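PDB 5JS4: phiAB6 tailspike from Unidentified phage, which probably acts as a trimeric beta-helical depolymerase, binding and fragmenting the exopolysaccharide of Acinetobacter baumannii on behalf of the phage. Local coordinates for residues Tyr284-Gln289 with Thr328-Cys333; Ile315-Ser320 with Val352-Ile357; Thr341-Asn346 with Thr368-Tyr373; Phe372-Val377 with Ser395-Ile400. One frame throughout, in Å; residues are numbered along the deposited sequence.

Contact 1 (Tyr284-Gln289 with Thr328-Cys333)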
loop_
_atom_site.group_PDB
_atom_site.type_symbol
_atom_site.label_atom_id
_atom_site.label_comp_id
_atom_site.label_asym_id
_atom_site.label_seq_id
_atom_site.Cartn_x
_atom_site.Cartn_y
_atom_site.Cartn_z
ATOM N N TYR A 284 32.895 -19.306 -11.164
ATOM C CA TYR A 284 33.007 -19.463 -12.611
ATOM C C TYR A 284 33.540 -18.197 -13.273
ATOM O O TYR A 284 32.853 -17.176 -13.325
ATOM C CB TYR A 284 31.648 -19.841 -13.209
ATOM C CG TYR A 284 31.141 -21.208 -12.792
ATOM C CD1 TYR A 284 30.361 -21.370 -11.650
ATOM C CD2 TYR A 284 31.433 -22.341 -13.549
ATOM C CE1 TYR A 284 29.892 -22.618 -11.272
ATOM C CE2 TYR A 284 30.968 -23.592 -13.180
ATOM C CZ TYR A 284 30.197 -23.729 -12.045
ATOM O OH TYR A 284 29.734 -24.976 -11.681
ATOM N N ILE A 285 34.768 -18.276 -13.783
ATOM C CA ILE A 285 35.403 -17.139 -14.442
ATOM C C ILE A 285 34.920 -17.027 -15.885
ATOM O O ILE A 285 34.886 -18.021 -16.615
ATOM C CB ILE A 285 36.944 -17.260 -14.441
ATOM C CG1 ILE A 285 37.491 -17.465 -13.022
ATOM C CG2 ILE A 285 37.588 -16.041 -15.094
ATOM C CD1 ILE A 285 37.079 -16.415 -12.012
ATOM N N LEU A 286 34.548 -15.811 -16.282
ATOM C CA LEU A 286 34.191 -15.509 -17.665
ATOM C C LEU A 286 35.074 -14.381 -18.178
ATOM O O LEU A 286 35.070 -13.288 -17.614
ATOM C CB LEU A 286 32.724 -15.093 -17.764
ATOM C CG LEU A 286 31.698 -16.161 -17.383
ATOM C CD1 LEU A 286 30.307 -15.557 -17.363
ATOM C CD2 LEU A 286 31.749 -17.343 -18.340
ATOM N N LYS A 287 35.832 -14.655 -19.240
ATOM C CA LYS A 287 36.704 -13.648 -19.865
ATOM C C LYS A 287 36.186 -13.186 -21.227
ATOM O O LYS A 287 36.778 -12.307 -21.858
ATOM C CB LYS A 287 38.123 -14.201 -20.019
ATOM C CG LYS A 287 38.758 -14.631 -18.710
ATOM C CD LYS A 287 40.225 -14.980 -18.882
ATOM C CE LYS A 287 40.813 -15.486 -17.576
ATOM N NZ LYS A 287 42.257 -15.824 -17.703
ATOM N N ASN A 288 35.088 -13.784 -21.680
ATOM C CA ASN A 288 34.466 -13.423 -22.947
ATOM C C ASN A 288 32.957 -13.351 -22.789
ATOM O O ASN A 288 32.382 -14.002 -21.914
ATOM C CB ASN A 288 34.821 -14.444 -24.026
ATOM C CG ASN A 288 36.297 -14.437 -24.368
ATOM O OD1 ASN A 288 36.764 -13.587 -25.130
ATOM N ND2 ASN A 288 37.046 -15.382 -23.805
ATOM N N GLN A 289 32.325 -12.561 -23.651
ATOM C CA GLN A 289 30.877 -12.408 -23.652
ATOM C C GLN A 289 30.209 -13.747 -23.934
ATOM O O GLN A 289 30.687 -14.522 -24.764
ATOM C CB GLN A 289 30.462 -11.389 -24.712
ATOM C CG GLN A 289 28.974 -11.090 -24.769
ATOM C CD GLN A 289 28.653 -10.030 -25.802
ATOM O OE1 GLN A 289 28.659 -10.304 -27.004
ATOM N NE2 GLN A 289 28.383 -8.812 -25.345
ATOM N N THR A 328 28.426 -5.807 -22.458
ATOM C CA THR A 328 27.695 -6.570 -21.450
ATOM C C THR A 328 28.155 -8.029 -21.488
ATOM O O THR A 328 28.276 -8.618 -22.562
ATOM C CB THR A 328 26.174 -6.499 -21.668
ATOM O OG1 THR A 328 25.782 -5.145 -21.926
ATOM C CG2 THR A 328 25.448 -7.007 -20.430
ATOM N N ALA A 329 28.400 -8.604 -20.312
ATOM C CA ALA A 329 28.963 -9.956 -20.203
ATOM C C ALA A 329 28.022 -11.031 -20.743
ATOM O O ALA A 329 28.455 -11.959 -21.423
ATOM C CB ALA A 329 29.335 -10.261 -18.760
ATOM N N PHE A 330 26.739 -10.901 -20.417
ATOM C CA PHE A 330 25.704 -11.808 -20.900
ATOM C C PHE A 330 24.702 -11.043 -21.752
ATOM O O PHE A 330 24.158 -10.029 -21.310
ATOM C CB PHE A 330 24.958 -12.435 -19.724
ATOM C CG PHE A 330 25.711 -13.531 -19.035
ATOM C CD1 PHE A 330 25.675 -14.827 -19.524
ATOM C CD2 PHE A 330 26.430 -13.277 -17.880
ATOM C CE1 PHE A 330 26.356 -15.847 -18.887
ATOM C CE2 PHE A 330 27.113 -14.293 -17.236
ATOM C CZ PHE A 330 27.074 -15.581 -17.740
ATOM N N ILE A 331 24.444 -11.530 -22.962
ATOM C CA ILE A 331 23.418 -10.942 -23.821
ATOM C C ILE A 331 22.305 -11.948 -24.107
ATOM O O ILE A 331 22.481 -13.153 -23.920
ATOM C CB ILE A 331 24.005 -10.383 -25.138
ATOM C CG1 ILE A 331 24.691 -11.484 -25.961
ATOM C CG2 ILE A 331 24.978 -9.254 -24.828
ATOM C CD1 ILE A 331 25.040 -11.066 -27.378
ATOM N N ASN A 332 21.159 -11.431 -24.545
ATOM C CA ASN A 332 20.002 -12.244 -24.946
ATOM C C ASN A 332 19.499 -13.178 -23.850
ATOM O O ASN A 332 19.141 -14.329 -24.105
ATOM C CB ASN A 332 20.312 -13.032 -26.224
ATOM C CG ASN A 332 20.577 -12.127 -27.412
ATOM O OD1 ASN A 332 19.890 -11.124 -27.606
ATOM N ND2 ASN A 332 21.569 -12.482 -28.216
ATOM N N CYS A 333 19.459 -12.667 -22.628
ATOM C CA CYS A 333 18.936 -13.434 -21.513
ATOM C C CYS A 333 17.453 -13.695 -21.717
ATOM O O CYS A 333 16.733 -12.845 -22.237
ATOM C CB CYS A 333 19.149 -12.682 -20.203
ATOM S SG CYS A 333 18.694 -13.622 -18.733
#
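Gln289 and Leu286 carry this contact, meeting Thr328-Ile331 where two successive coils of a parallel beta-helix of the pectate lyase-like family come together. Strand 282-286 ends at Leu286, and the chain then swings round to bring Gln289 beside the corner at Ala329 and Phe330, with 4.6 Å between the CA atoms of Gln289 and Ala329. Gln289 gives up the most surface. Its CG lies anti to the backbone N (chi1 -177°) and the chain stays extended beyond it, so the amide is carried along the neighbouring coil to the carbonyl of Thr328. A glutamine suits this partly exposed edge: its methylenes cover the backbone, CG lying 3.4 Å from Thr328 O, while its far end supplies a donor. The CA of Gln289 also makes a weak C-H...O contact with Ala329 O. The Ile331 side chain crosses that of Gln289 at about a right angle, its CG2 3.5 Å from Gln289 NE2. Inward, Leu286 pushes CD1 against the far end of the Phe330 ring, a tight 3.3 Å from CZ, at an oblique approach. Phe263 of helix 260-268 packs on both, adding to the apolar interior of the beta-helix. The polar link is nearly straight: Gln289 NE2 donates to Thr328 O at 2.8 Å, with 169° at the hydrogen, in the plane of both the amide and the carbonyl.

Contact 2 (Ile315-Ser320 with Val352-Ile357)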
loop_
_atom_site.group_PDB
_atom_site.type_symbol
_atom_site.label_atom_id
_atom_site.label_comp_id
_atom_site.label_asym_id
_atom_site.label_seq_id
_atom_site.Cartn_x
_atom_site.Cartn_y
_atom_site.Cartn_z
ATOM N N ILE A 315 29.165 -16.368 -10.506
ATOM C CA ILE A 315 29.779 -16.025 -11.778
ATOM C C ILE A 315 30.710 -14.847 -11.504
ATOM O O ILE A 315 30.311 -13.871 -10.875
ATOM C CB ILE A 315 28.721 -15.662 -12.835
ATOM C CG1 ILE A 315 27.919 -16.914 -13.202
ATOM C CG2 ILE A 315 29.376 -15.058 -14.072
ATOM C CD1 ILE A 315 26.699 -16.654 -14.059
ATOM N N ASP A 316 31.955 -14.962 -11.959
ATOM C CA ASP A 316 32.970 -13.944 -11.728
ATOM C C ASP A 316 33.487 -13.485 -13.088
ATOM O O ASP A 316 34.327 -14.143 -13.709
ATOM C CB ASP A 316 34.088 -14.515 -10.852
ATOM C CG ASP A 316 35.071 -13.460 -10.369
ATOM O OD1 ASP A 316 35.138 -12.364 -10.961
ATOM O OD2 ASP A 316 35.784 -13.738 -9.380
ATOM N N VAL A 317 32.951 -12.362 -13.555
ATOM C CA VAL A 317 33.307 -11.806 -14.854
ATOM C C VAL A 317 34.644 -11.082 -14.741
ATOM O O VAL A 317 34.835 -10.254 -13.852
ATOM C CB VAL A 317 32.218 -10.835 -15.357
ATOM C CG1 VAL A 317 32.619 -10.198 -16.680
ATOM C CG2 VAL A 317 30.890 -11.566 -15.505
ATOM N N ASP A 318 35.569 -11.408 -15.641
ATOM C CA ASP A 318 36.894 -10.792 -15.643
ATOM C C ASP A 318 36.836 -9.438 -16.344
ATOM O O ASP A 318 36.918 -9.356 -17.572
ATOM C CB ASP A 318 37.903 -11.715 -16.328
ATOM C CG ASP A 318 39.316 -11.159 -16.318
ATOM O OD1 ASP A 318 39.553 -10.089 -15.717
ATOM O OD2 ASP A 318 40.194 -11.808 -16.919
ATOM N N GLY A 319 36.697 -8.379 -15.551
ATOM C CA GLY A 319 36.604 -7.022 -16.072
ATOM C C GLY A 319 37.880 -6.488 -16.702
ATOM O O GLY A 319 37.846 -5.453 -17.365
ATOM N N SER A 320 38.998 -7.182 -16.494
ATOM C CA SER A 320 40.275 -6.804 -17.110
ATOM C C SER A 320 40.443 -7.374 -18.522
ATOM O O SER A 320 41.384 -7.009 -19.226
ATOM C CB SER A 320 41.449 -7.246 -16.230
ATOM O OG SER A 320 41.688 -8.640 -16.328
ATOM N N VAL A 352 32.221 -2.539 -17.932
ATOM C CA VAL A 352 31.708 -3.881 -18.164
ATOM C C VAL A 352 30.372 -3.998 -17.443
ATOM O O VAL A 352 30.305 -3.825 -16.230
ATOM C CB VAL A 352 32.683 -4.960 -17.652
ATOM C CG1 VAL A 352 32.143 -6.353 -17.946
ATOM C CG2 VAL A 352 34.055 -4.788 -18.294
ATOM N N SER A 353 29.310 -4.266 -18.196
ATOM C CA SER A 353 27.974 -4.449 -17.623
ATOM C C SER A 353 27.678 -5.942 -17.516
ATOM O O SER A 353 28.344 -6.749 -18.164
ATOM C CB SER A 353 26.931 -3.729 -18.478
ATOM O OG SER A 353 27.107 -2.322 -18.390
ATOM N N PHE A 354 26.700 -6.326 -16.691
ATOM C CA PHE A 354 26.498 -7.754 -16.418
ATOM C C PHE A 354 25.600 -8.474 -17.421
ATOM O O PHE A 354 26.053 -9.403 -18.085
ATOM C CB PHE A 354 25.999 -8.019 -14.989
ATOM C CG PHE A 354 25.725 -9.475 -14.715
ATOM C CD1 PHE A 354 26.694 -10.438 -14.985
ATOM C CD2 PHE A 354 24.502 -9.892 -14.204
ATOM C CE1 PHE A 354 26.452 -11.779 -14.753
ATOM C CE2 PHE A 354 24.256 -11.236 -13.966
ATOM C CZ PHE A 354 25.233 -12.180 -14.245
ATOM N N ILE A 355 24.337 -8.070 -17.525
ATOM C CA ILE A 355 23.372 -8.853 -18.297
ATOM C C ILE A 355 22.320 -8.003 -19.014
ATOM O O ILE A 355 21.825 -7.012 -18.472
ATOM C CB ILE A 355 22.708 -9.913 -17.383
ATOM C CG1 ILE A 355 21.957 -10.964 -18.205
ATOM C CG2 ILE A 355 21.814 -9.249 -16.340
ATOM C CD1 ILE A 355 21.831 -12.294 -17.495
ATOM N N GLU A 356 22.005 -8.401 -20.246
ATOM C CA GLU A 356 20.952 -7.776 -21.037
ATOM C C GLU A 356 19.744 -8.696 -21.080
ATOM O O GLU A 356 19.862 -9.871 -21.435
ATOM C CB GLU A 356 21.436 -7.472 -22.454
ATOM C CG GLU A 356 22.493 -6.384 -22.487
ATOM C CD GLU A 356 22.995 -6.055 -23.875
ATOM O OE1 GLU A 356 22.354 -6.456 -24.868
ATOM O OE2 GLU A 356 24.038 -5.375 -23.962
ATOM N N ILE A 357 18.589 -8.151 -20.711
ATOM C CA ILE A 357 17.340 -8.906 -20.655
ATOM C C ILE A 357 16.222 -8.050 -21.251
ATOM O O ILE A 357 16.173 -6.843 -21.025
ATOM C CB ILE A 357 17.015 -9.338 -19.203
ATOM C CG1 ILE A 357 15.759 -10.214 -19.175
ATOM C CG2 ILE A 357 16.872 -8.129 -18.282
ATOM C CD1 ILE A 357 15.493 -10.876 -17.838
#
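Val317 and Phe354 face each other with their CA atoms 8.1 Å apart, and the backbones draw in to 6.2 Å between the CA atoms of Gly319 and Val352, spacings too wide for the two strands to be paired neighbours. What bridges them is apolar. Val317 and Val352 both direct CB at the opposite segment, and in each CG1 stands anti to the backbone N (chi1 177° and -178°); the two CG1 methyls meet at 4.1 Å. The other methyl of Val352, CG2, rests against the backbone of Gly319, 4.0 Å from its O. Strands 313-318 and 353-358 belong to different sheets of the parallel beta-helix, and branched and aromatic residues such as these fill the interior that the sheets enclose. Phe354 reaches across that interior. Val317 CG2 and Ile315 CG2 both lie at the edge of its ring, each 4.4 Å away, from CD1 and CE1 respectively. The rings of Phe330 and Phe372 also meet Phe354, making it part of an aromatic cluster. Beyond Val317 the strand ends in an Asx turn: Asp318 OD1 accepts from Ser320 N, which comes from above the carboxylate plane, and from Ser320 OG, which arrives on the syn side at 2.7 Å.

Contact 3 (Thr341-Asn346 with Thr368-Tyr373). With MLA (malonic acid), chain D.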
loop_
_atom_site.group_PDB
_atom_site.type_symbol
_atom_site.label_atom_id
_atom_site.label_comp_id
_atom_site.label_asym_id
_atom_site.label_seq_id
_atom_site.Cartn_x
_atom_site.Cartn_y
_atom_site.Cartn_z
ATOM N N THR A 341 24.603 -15.269 -7.666
ATOM C CA THR A 341 25.604 -14.322 -7.210
ATOM C C THR A 341 26.539 -14.086 -8.387
ATOM O O THR A 341 27.050 -15.040 -8.970
ATOM C CB THR A 341 26.386 -14.889 -6.013
ATOM O OG1 THR A 341 25.460 -15.309 -5.003
ATOM C CG2 THR A 341 27.339 -13.853 -5.425
ATOM N N ALA A 342 26.747 -12.825 -8.755
ATOM C CA ALA A 342 27.626 -12.507 -9.875
ATOM C C ALA A 342 28.393 -11.224 -9.613
ATOM O O ALA A 342 27.807 -10.211 -9.233
ATOM C CB ALA A 342 26.828 -12.396 -11.162
ATOM N N ARG A 343 29.708 -11.282 -9.817
ATOM C CA ARG A 343 30.577 -10.134 -9.625
ATOM C C ARG A 343 31.418 -9.868 -10.864
ATOM O O ARG A 343 31.581 -10.741 -11.724
ATOM C CB ARG A 343 31.499 -10.351 -8.417
ATOM C CG ARG A 343 32.494 -11.496 -8.570
ATOM C CD ARG A 343 33.512 -11.536 -7.440
ATOM N NE ARG A 343 34.496 -10.456 -7.539
ATOM C CZ ARG A 343 34.467 -9.308 -6.857
ATOM N NH1 ARG A 343 33.494 -9.041 -5.989
ATOM N NH2 ARG A 343 35.431 -8.412 -7.048
ATOM N N CYS A 344 31.947 -8.652 -10.941
ATOM C CA CYS A 344 32.964 -8.302 -11.915
ATOM C C CYS A 344 34.244 -7.983 -11.157
ATOM O O CYS A 344 34.248 -7.116 -10.278
ATOM C CB CYS A 344 32.534 -7.096 -12.740
ATOM S SG CYS A 344 33.673 -6.703 -14.082
ATOM N N SER A 345 35.315 -8.701 -11.484
ATOM C CA SER A 345 36.615 -8.497 -10.858
ATOM C C SER A 345 37.510 -7.672 -11.774
ATOM O O SER A 345 37.536 -7.895 -12.984
ATOM C CB SER A 345 37.284 -9.843 -10.572
ATOM O OG SER A 345 36.520 -10.614 -9.659
ATOM N N ASN A 346 38.226 -6.715 -11.186
ATOM C CA ASN A 346 39.228 -5.920 -11.904
ATOM C C ASN A 346 38.681 -5.196 -13.136
ATOM O O ASN A 346 39.349 -5.115 -14.168
ATOM C CB ASN A 346 40.418 -6.808 -12.289
ATOM C CG ASN A 346 41.039 -7.492 -11.089
ATOM O OD1 ASN A 346 41.066 -8.720 -11.005
ATOM N ND2 ASN A 346 41.529 -6.699 -10.144
ATOM N N THR A 368 22.325 -11.403 -6.244
ATOM C CA THR A 368 23.325 -10.531 -5.654
ATOM C C THR A 368 24.317 -10.188 -6.752
ATOM O O THR A 368 24.955 -11.082 -7.307
ATOM C CB THR A 368 24.043 -11.228 -4.489
ATOM O OG1 THR A 368 23.076 -11.629 -3.517
ATOM C CG2 THR A 368 25.056 -10.299 -3.832
ATOM N N LEU A 369 24.430 -8.900 -7.068
ATOM C CA LEU A 369 25.330 -8.432 -8.123
ATOM C C LEU A 369 26.321 -7.440 -7.545
ATOM O O LEU A 369 25.941 -6.545 -6.789
ATOM C CB LEU A 369 24.552 -7.791 -9.269
ATOM C CG LEU A 369 23.493 -8.678 -9.932
ATOM C CD1 LEU A 369 22.798 -7.922 -11.050
ATOM C CD2 LEU A 369 24.089 -9.968 -10.472
ATOM N N ILE A 370 27.590 -7.614 -7.912
ATOM C CA ILE A 370 28.696 -6.879 -7.301
ATOM C C ILE A 370 29.578 -6.254 -8.384
ATOM O O ILE A 370 30.083 -6.953 -9.262
ATOM C CB ILE A 370 29.548 -7.798 -6.399
ATOM C CG1 ILE A 370 28.664 -8.607 -5.435
ATOM C CG2 ILE A 370 30.557 -6.985 -5.599
ATOM C CD1 ILE A 370 28.257 -9.972 -5.948
ATOM N N ASN A 371 29.773 -4.939 -8.286
ATOM C CA ASN A 371 30.496 -4.147 -9.290
ATOM C C ASN A 371 29.711 -4.098 -10.608
ATOM O O ASN A 371 28.481 -4.091 -10.578
ATOM C CB ASN A 371 31.949 -4.631 -9.465
ATOM C CG ASN A 371 32.727 -4.619 -8.162
ATOM O OD1 ASN A 371 32.614 -3.683 -7.368
ATOM N ND2 ASN A 371 33.522 -5.655 -7.936
ATOM N N PHE A 372 30.411 -4.065 -11.742
ATOM C CA PHE A 372 29.828 -3.804 -13.067
ATOM C C PHE A 372 29.481 -2.327 -13.255
ATOM O O PHE A 372 29.373 -1.564 -12.292
ATOM C CB PHE A 372 28.586 -4.661 -13.364
ATOM C CG PHE A 372 28.853 -6.138 -13.413
ATOM C CD1 PHE A 372 29.385 -6.727 -14.553
ATOM C CD2 PHE A 372 28.541 -6.948 -12.328
ATOM C CE1 PHE A 372 29.617 -8.092 -14.603
ATOM C CE2 PHE A 372 28.772 -8.310 -12.373
ATOM C CZ PHE A 372 29.311 -8.885 -13.510
ATOM N N TYR A 373 29.311 -1.941 -14.515
ATOM C CA TYR A 373 28.962 -0.575 -14.886
ATOM C C TYR A 373 27.450 -0.409 -14.738
ATOM O O TYR A 373 26.983 0.279 -13.827
ATOM C CB TYR A 373 29.442 -0.300 -16.315
ATOM C CG TYR A 373 29.283 1.122 -16.790
ATOM C CD1 TYR A 373 30.122 2.127 -16.320
ATOM C CD2 TYR A 373 28.318 1.458 -17.736
ATOM C CE1 TYR A 373 29.991 3.432 -16.764
ATOM C CE2 TYR A 373 28.178 2.763 -18.184
ATOM C CZ TYR A 373 29.021 3.744 -17.697
ATOM O OH TYR A 373 28.889 5.042 -18.139
HETATM C C1 MLA D . 36.257 -4.246 -3.492
HETATM O O1A MLA D . 37.284 -4.753 -2.992
HETATM O O1B MLA D . 36.205 -3.164 -4.114
HETATM C C2 MLA D . 34.940 -5.009 -3.311
HETATM C C3 MLA D . 34.679 -5.961 -4.489
HETATM O O3A MLA D . 33.842 -6.868 -4.308
HETATM O O3B MLA D . 35.298 -5.762 -5.556
#
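Cys344 and Phe372 meet in the tight half of this contact, where strands 341-345 and 368-370 run parallel, their axes 4.7 Å apart at closest approach. Cys344 is slim enough to place CB over the centre of the Phe372 ring, 3.5 Å from the centroid, a CH-pi contact, while its sulfur lies oblique to the ring. Three backbone bonds join the strands: Ala342 N to Thr368 O, Ile370 N to Ala342 O and Cys344 N to Ile370 O. The small Ala342 leaves room for Leu369, whose CD2 lies 3.7 Å from its CB.

The other half is looser and partly exposed, and a malonate, probably from the crystallisation liquor, occupies it. Arg343 takes the cramped chi1 rotamer (65°) and bends at chi3; its NE donates to Ser345 OG, which is itself bonded to Asp316. NH1 then reaches malonate O3A at 2.8 Å and NH2 reaches O3B at 3.0 Å. Asn371 ND2, its amide turned 83° from the guanidinium, donates both to Cys344 O at 2.9 Å and to O3B. Three N-H groups thus hold one carboxylate, O3B accepting twice. With Tyr310, Ile370 and Tyr394, these residues line the pocket that holds the malonate on the outer face of the parallel beta-helix.

Contact 4 (Phe372-Val377 with Ser395-Ile400)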
loop_
_atom_site.group_PDB
_atom_site.type_symbol
_atom_site.label_atom_id
_atom_site.label_comp_id
_atom_site.label_asym_id
_atom_site.label_seq_id
_atom_site.Cartn_x
_atom_site.Cartn_y
_atom_site.Cartn_z
ATOM N N PHE A 372 30.411 -4.065 -11.742
ATOM C CA PHE A 372 29.828 -3.804 -13.067
ATOM C C PHE A 372 29.481 -2.327 -13.255
ATOM O O PHE A 372 29.373 -1.564 -12.292
ATOM C CB PHE A 372 28.586 -4.661 -13.364
ATOM C CG PHE A 372 28.853 -6.138 -13.413
ATOM C CD1 PHE A 372 29.385 -6.727 -14.553
ATOM C CD2 PHE A 372 28.541 -6.948 -12.328
ATOM C CE1 PHE A 372 29.617 -8.092 -14.603
ATOM C CE2 PHE A 372 28.772 -8.310 -12.373
ATOM C CZ PHE A 372 29.311 -8.885 -13.510
ATOM N N TYR A 373 29.311 -1.941 -14.515
ATOM C CA TYR A 373 28.962 -0.575 -14.886
ATOM C C TYR A 373 27.450 -0.409 -14.738
ATOM O O TYR A 373 26.983 0.279 -13.827
ATOM C CB TYR A 373 29.442 -0.300 -16.315
ATOM C CG TYR A 373 29.283 1.122 -16.790
ATOM C CD1 TYR A 373 30.122 2.127 -16.320
ATOM C CD2 TYR A 373 28.318 1.458 -17.736
ATOM C CE1 TYR A 373 29.991 3.432 -16.764
ATOM C CE2 TYR A 373 28.178 2.763 -18.184
ATOM C CZ TYR A 373 29.021 3.744 -17.697
ATOM O OH TYR A 373 28.889 5.042 -18.139
ATOM N N ASN A 374 26.698 -1.050 -15.631
ATOM C CA ASN A 374 25.278 -1.288 -15.435
ATOM C C ASN A 374 25.125 -2.741 -15.031
ATOM O O ASN A 374 25.669 -3.628 -15.685
ATOM C CB ASN A 374 24.482 -1.014 -16.716
ATOM C CG ASN A 374 24.577 0.430 -17.173
ATOM O OD1 ASN A 374 24.784 0.705 -18.359
ATOM N ND2 ASN A 374 24.418 1.361 -16.245
ATOM N N GLN A 375 24.405 -3.000 -13.948
ATOM C CA GLN A 375 24.257 -4.375 -13.484
ATOM C C GLN A 375 23.170 -5.086 -14.285
ATOM O O GLN A 375 23.434 -6.108 -14.917
ATOM C CB GLN A 375 24.036 -4.417 -11.973
ATOM C CG GLN A 375 25.316 -4.076 -11.222
ATOM C CD GLN A 375 25.136 -3.900 -9.730
ATOM O OE1 GLN A 375 24.086 -3.456 -9.264
ATOM N NE2 GLN A 375 26.174 -4.225 -8.969
ATOM N N ILE A 376 21.970 -4.520 -14.300
ATOM C CA ILE A 376 20.884 -5.031 -15.126
ATOM C C ILE A 376 20.642 -4.057 -16.271
ATOM O O ILE A 376 20.314 -2.897 -16.043
ATOM C CB ILE A 376 19.584 -5.196 -14.311
ATOM C CG1 ILE A 376 19.798 -6.163 -13.137
ATOM C CG2 ILE A 376 18.440 -5.657 -15.209
ATOM C CD1 ILE A 376 19.978 -7.617 -13.518
ATOM N N VAL A 377 20.818 -4.534 -17.500
ATOM C CA VAL A 377 20.559 -3.735 -18.689
ATOM C C VAL A 377 19.263 -4.229 -19.314
ATOM O O VAL A 377 19.213 -5.325 -19.867
ATOM C CB VAL A 377 21.714 -3.838 -19.706
ATOM C CG1 VAL A 377 21.411 -3.027 -20.960
ATOM C CG2 VAL A 377 23.014 -3.367 -19.073
ATOM N N SER A 395 27.793 -0.802 -8.145
ATOM C CA SER A 395 27.676 -0.469 -9.571
ATOM C C SER A 395 28.347 0.876 -9.840
ATOM O O SER A 395 28.346 1.760 -8.986
ATOM C CB SER A 395 26.219 -0.433 -10.040
ATOM O OG SER A 395 25.474 0.543 -9.342
ATOM N N GLN A 396 28.928 1.021 -11.024
ATOM C CA GLN A 396 29.658 2.240 -11.364
ATOM C C GLN A 396 28.762 3.285 -12.027
ATOM O O GLN A 396 29.049 4.479 -11.959
ATOM C CB GLN A 396 30.849 1.898 -12.258
ATOM C CG GLN A 396 31.901 1.058 -11.542
ATOM C CD GLN A 396 32.399 -0.120 -12.359
ATOM O OE1 GLN A 396 32.238 -0.165 -13.579
ATOM N NE2 GLN A 396 33.002 -1.092 -11.682
ATOM N N ASN A 397 27.680 2.836 -12.660
ATOM C CA ASN A 397 26.750 3.736 -13.341
ATOM C C ASN A 397 25.316 3.577 -12.843
ATOM O O ASN A 397 24.670 4.557 -12.470
ATOM C CB ASN A 397 26.800 3.502 -14.850
ATOM C CG ASN A 397 25.935 4.481 -15.623
ATOM O OD1 ASN A 397 24.966 4.089 -16.279
ATOM N ND2 ASN A 397 26.272 5.761 -15.540
ATOM N N ALA A 398 24.819 2.343 -12.857
ATOM C CA ALA A 398 23.450 2.070 -12.426
ATOM C C ALA A 398 23.260 0.614 -12.025
ATOM O O ALA A 398 23.885 -0.283 -12.587
ATOM C CB ALA A 398 22.464 2.437 -13.526
ATOM N N GLY A 399 22.393 0.385 -11.044
ATOM C CA GLY A 399 21.970 -0.968 -10.712
ATOM C C GLY A 399 21.101 -1.529 -11.826
ATOM O O GLY A 399 21.289 -2.663 -12.263
ATOM N N ILE A 400 20.147 -0.718 -12.279
ATOM C CA ILE A 400 19.230 -1.091 -13.352
ATOM C C ILE A 400 19.158 0.059 -14.354
ATOM O O ILE A 400 18.886 1.198 -13.975
ATOM C CB ILE A 400 17.817 -1.391 -12.808
ATOM C CG1 ILE A 400 17.877 -2.482 -11.733
ATOM C CG2 ILE A 400 16.887 -1.811 -13.940
ATOM C CD1 ILE A 400 16.605 -2.630 -10.923
HETATM O O HOH W 1 33.180 -3.702 -12.708
HETATM O O HOH W 2 24.818 -1.279 -7.445
#
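Tyr373 and Asn397 stack at a bend between neighbouring coils. With CG anti to the backbone N (chi1 -174°), Tyr373 lays its ring over Asn397, whose CB sits above the ring centre, 3.5 Å from the centroid, as a CH-pi contact. Asn397 has CG anti to its own N as well, which swings its amide over the ring and, with the further turn about CB-CG, stacks the two planes nearly parallel, 7° apart. That pose leaves OD1 for Asn374: the two side chains run side by side, and Asn374 ND2 donates to a lone pair of Asn397 OD1 at 2.8 Å. Asparagine suits both places, since its amide can donate (Asn374) or accept (Asn397), and its flat group can lie against the tyrosine. Gln396 N donates to Phe372 O at 2.9 Å, and Tyr373 O accepts from both Asn397 N and Ala398 N, which approach from the same face of the carbonyl plane. A parallel strand pair of the beta-helix follows, with Gln375 N bonded to Ala398 O and Ile376 N to Gly399 O as both chains turn a corner. Gln375 is extended beyond CG, bringing its CD to 3.6 Å from Ser395 CB; NE2 is bonded to Asn371 O, while OE1 accepts from a water that itself accepts from Ser395 N. Gln396 bends at chi2 (134°, away from a staggered value), folding its amide over the Phe372 carbonyl. Its NE2 thereby shares a second water with Phe372 N. On the inward side, next to Phe387, Ile376 CB touches Ile400 CG1 at 4.1 Å.

The four contacts follow one another along the beta-helix, in the order in which their first segments occur in the chain. The centres of contacts 1 and 2 are about 6 Å apart, those of contacts 2 and 3 about 7 Å, and those of contacts 3 and 4 about 9 Å. Contacts 1 and 2 interleave along the chain, as do contacts 2 and 3, whereas contacts 3 and 4 share Phe372 and Tyr373. Strands 282-286, 313-318, 340-345 and 362-370 supply one run of parallel neighbours; 328-333, 353-358, 374-379 and 398-402 supply another. Contacts 1 and 2 join the two runs, contact 3 stays within the first and contact 4 within the second. Coils stacked this way put the malonate pocket of contact 3 outside, while contact 2 lies inside.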